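Side-chain contact in hypothetical protein (Anabaena variabilis, PDB 2OBN), which is of unknown function but combines a Rossmann-like domain with a P-loop NTPase-like domain and may bind a nucleotide: residues L156-D161 with T243-L248. The protein carries 2 engineered substitutions. Numbering follows the deposited sequence.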
ATOM      1  N   LEU B 156      16.630   6.977   1.897  1.00 37.26           N
ATOM      2  CA  LEU B 156      15.292   7.252   1.436  1.00 37.66           C
ATOM      3  C   LEU B 156      14.906   8.696   1.756  1.00 37.71           C
ATOM      4  O   LEU B 156      15.066   9.157   2.892  1.00 35.16           O
ATOM      5  CB  LEU B 156      14.292   6.329   2.144  1.00 38.24           C
ATOM      6  CG  LEU B 156      12.805   6.570   1.847  1.00 39.13           C
ATOM      7  CD1 LEU B 156      12.526   6.335   0.356  1.00 38.31           C
ATOM      8  CD2 LEU B 156      11.926   5.667   2.718  1.00 38.04           C
ATOM      9  N   THR B 157      14.397   9.403   0.750  1.00 37.22           N
ATOM     10  CA  THR B 157      13.844  10.718   0.969  1.00 37.00           C
ATOM     11  C   THR B 157      12.412  10.495   1.405  1.00 37.14           C
ATOM     12  O   THR B 157      11.715   9.638   0.859  1.00 36.34           O
ATOM     13  CB  THR B 157      13.910  11.631  -0.280  1.00 37.44           C
ATOM     14  OG1 THR B 157      13.642  10.870  -1.460  1.00 35.59           O
ATOM     15  CG2 THR B 157      15.290  12.250  -0.398  1.00 35.73           C
ATOM     16  N   VAL B 158      12.015  11.220   2.445  1.00 38.31           N
ATOM     17  CA  VAL B 158      10.660  11.170   2.995  1.00 37.99           C
ATOM     18  C   VAL B 158      10.176  12.613   3.006  1.00 38.28           C
ATOM     19  O   VAL B 158      11.001  13.521   2.901  1.00 40.84           O
ATOM     20  CB  VAL B 158      10.625  10.475   4.398  1.00 38.46           C
ATOM     21  CG1 VAL B 158      11.055   9.013   4.254  1.00 40.18           C
ATOM     22  CG2 VAL B 158      11.520  11.162   5.414  1.00 35.10           C
ATOM     23  N   GLY B 159       8.868  12.855   3.096  1.00 38.20           N
ATOM     24  CA  GLY B 159       8.389  14.236   3.065  1.00 38.15           C
ATOM     25  C   GLY B 159       7.225  14.626   3.950  1.00 38.50           C
ATOM     26  O   GLY B 159       6.463  13.783   4.437  1.00 37.64           O
ATOM     27  N   THR B 160       7.088  15.939   4.142  1.00 38.37           N
ATOM     28  CA  THR B 160       5.962  16.509   4.918  1.00 38.18           C
ATOM     29  C   THR B 160       4.696  16.613   4.058  1.00 38.78           C
ATOM     30  O   THR B 160       3.629  16.914   4.580  1.00 40.59           O
ATOM     31  CB  THR B 160       6.294  17.887   5.510  1.00 34.82           C
ATOM     32  OG1 THR B 160       6.690  18.780   4.470  1.00 36.82           O
ATOM     33  CG2 THR B 160       7.396  17.792   6.463  1.00 35.96           C
ATOM     34  N   ASP B 161       4.824  16.366   2.749  1.00 39.04           N
ATOM     35  CA  ASP B 161       3.705  16.386   1.811  1.00 40.00           C
ATOM     36  C   ASP B 161       4.236  15.767   0.505  1.00 41.41           C
ATOM     37  O   ASP B 161       5.398  15.354   0.419  1.00 39.25           O
ATOM     38  CB  ASP B 161       3.186  17.831   1.595  1.00 39.37           C
ATOM     39  CG  ASP B 161       1.789  17.909   0.937  1.00 40.36           C
ATOM     40  OD1 ASP B 161       1.157  16.862   0.650  1.00 41.40           O
ATOM     41  OD2 ASP B 161       1.327  19.051   0.693  1.00 37.85           O
ATOM     42  N   THR B 243      -0.102   6.060   1.223  1.00 39.74           N
ATOM     43  CA  THR B 243       0.342   4.779   1.764  1.00 38.50           C
ATOM     44  C   THR B 243       1.797   4.472   1.447  1.00 38.87           C
ATOM     45  O   THR B 243       2.467   3.813   2.233  1.00 39.66           O
ATOM     46  CB  THR B 243      -0.533   3.632   1.127  1.00 37.55           C
ATOM     47  OG1 THR B 243      -1.881   3.713   1.600  1.00 37.61           O
ATOM     48  CG2 THR B 243      -0.010   2.250   1.412  1.00 38.36           C
ATOM     49  N   ALA B 244       2.287   4.960   0.306  1.00 39.74           N
ATOM     50  CA  ALA B 244       3.564   4.499  -0.266  1.00 39.06           C
ATOM     51  C   ALA B 244       4.829   4.646   0.556  1.00 39.29           C
ATOM     52  O   ALA B 244       5.820   3.968   0.292  1.00 38.16           O
ATOM     53  CB  ALA B 244       3.774   5.138  -1.641  1.00 39.97           C
ATOM     54  N   THR B 245       4.828   5.534   1.533  1.00 40.36           N
ATOM     55  CA  THR B 245       6.008   5.688   2.359  1.00 41.17           C
ATOM     56  C   THR B 245       6.303   4.415   3.163  1.00 39.74           C
ATOM     57  O   THR B 245       7.469   4.063   3.336  1.00 40.75           O
ATOM     58  CB  THR B 245       5.876   6.864   3.355  1.00 42.24           C
ATOM     59  OG1 THR B 245       5.524   8.062   2.655  1.00 45.93           O
ATOM     60  CG2 THR B 245       7.199   7.086   4.068  1.00 44.75           C
ATOM     61  N   LEU B 246       5.269   3.725   3.641  1.00 37.11           N
ATOM     62  CA  LEU B 246       5.507   2.552   4.479  1.00 37.96           C
ATOM     63  C   LEU B 246       6.279   1.438   3.730  1.00 38.56           C
ATOM     64  O   LEU B 246       7.326   1.003   4.218  1.00 38.79           O
ATOM     65  CB  LEU B 246       4.214   2.061   5.129  1.00 37.20           C
ATOM     66  CG  LEU B 246       4.306   0.894   6.110  1.00 37.42           C
ATOM     67  CD1 LEU B 246       5.343   1.130   7.232  1.00 36.32           C
ATOM     68  CD2 LEU B 246       2.904   0.618   6.677  1.00 37.92           C
ATOM     69  N   PRO B 247       5.774   0.975   2.556  1.00 38.00           N
ATOM     70  CA  PRO B 247       6.563  -0.016   1.799  1.00 37.85           C
ATOM     71  C   PRO B 247       7.950   0.465   1.372  1.00 37.19           C
ATOM     72  O   PRO B 247       8.859  -0.347   1.270  1.00 38.64           O
ATOM     73  CB  PRO B 247       5.683  -0.320   0.573  1.00 38.74           C
ATOM     74  CG  PRO B 247       4.664   0.793   0.517  1.00 36.41           C
ATOM     75  CD  PRO B 247       4.468   1.232   1.918  1.00 36.95           C
ATOM     76  N   LEU B 248       8.125   1.756   1.103  1.00 38.38           N
ATOM     77  CA  LEU B 248       9.472   2.266   0.769  1.00 38.76           C
ATOM     78  C   LEU B 248      10.442   2.007   1.919  1.00 38.81           C
ATOM     79  O   LEU B 248      11.529   1.475   1.714  1.00 39.61           O
ATOM     80  CB  LEU B 248       9.430   3.750   0.419  1.00 38.88           C
ATOM     81  CG  LEU B 248       8.827   4.027  -0.959  1.00 37.48           C
ATOM     82  CD1 LEU B 248       8.560   5.512  -1.161  1.00 40.20           C
ATOM     83  CD2 LEU B 248       9.713   3.501  -2.059  1.00 39.34           C
TER
HETATM   84  O   HOH W   1       7.375  10.624   2.354  1.00 20.71           O
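Leu156 and Leu248 make the apolar half of this contact, where the strand 153-159 passes the helix 245-252. The leucine fork of Leu156 comes down on the root of the other side chain: CD2 lies 3.9 Å from Leu248 CB, and CD1 reaches the same CB at 4.0 Å, so both methyls of the fork rest against the one carbon while the two side chains cross at about a right angle. Leu156 gets there with CG anti to its own nitrogen (chi1 175°), which extends the fork from the strand to the helix. The isobutyl end of Leu248 runs on to Leu203 and to Val215 of helix 208-222. Two residues further along the strand, Val158 CG1 meets Thr245 CG2 at a looser 4.3 Å, and Tyr286 of helix 279-291 packs against both residues.

The polar half runs through a single water. It accepts from Gly159 N at 2.8 Å and donates to Thr245 OG1 at 3.2 Å, bridging the end of the strand to the helix; no direct hydrogen bond joins the segments. Thr245 OG1 is also hydrogen-bonded to Gln234 O, so this hydroxyl ties the helix to the chain before it as well as to the water.

Strand 153-159 is central in the parallel sheet of the P-loop-like domain, and the loop between it and helix 166-179 occupies the position of the phosphate-binding loop in P-loop NTPases. Lys166, at the start of that helix, is placed as the P-loop lysine is in those proteins; its NZ makes a weak hydrogen bond to Asp161 O. The chemistry implies a small buried seam in which methyl groups meet at van der Waals distance, while water satisfies the amide of Gly159 where the helix supplies no direct acceptor.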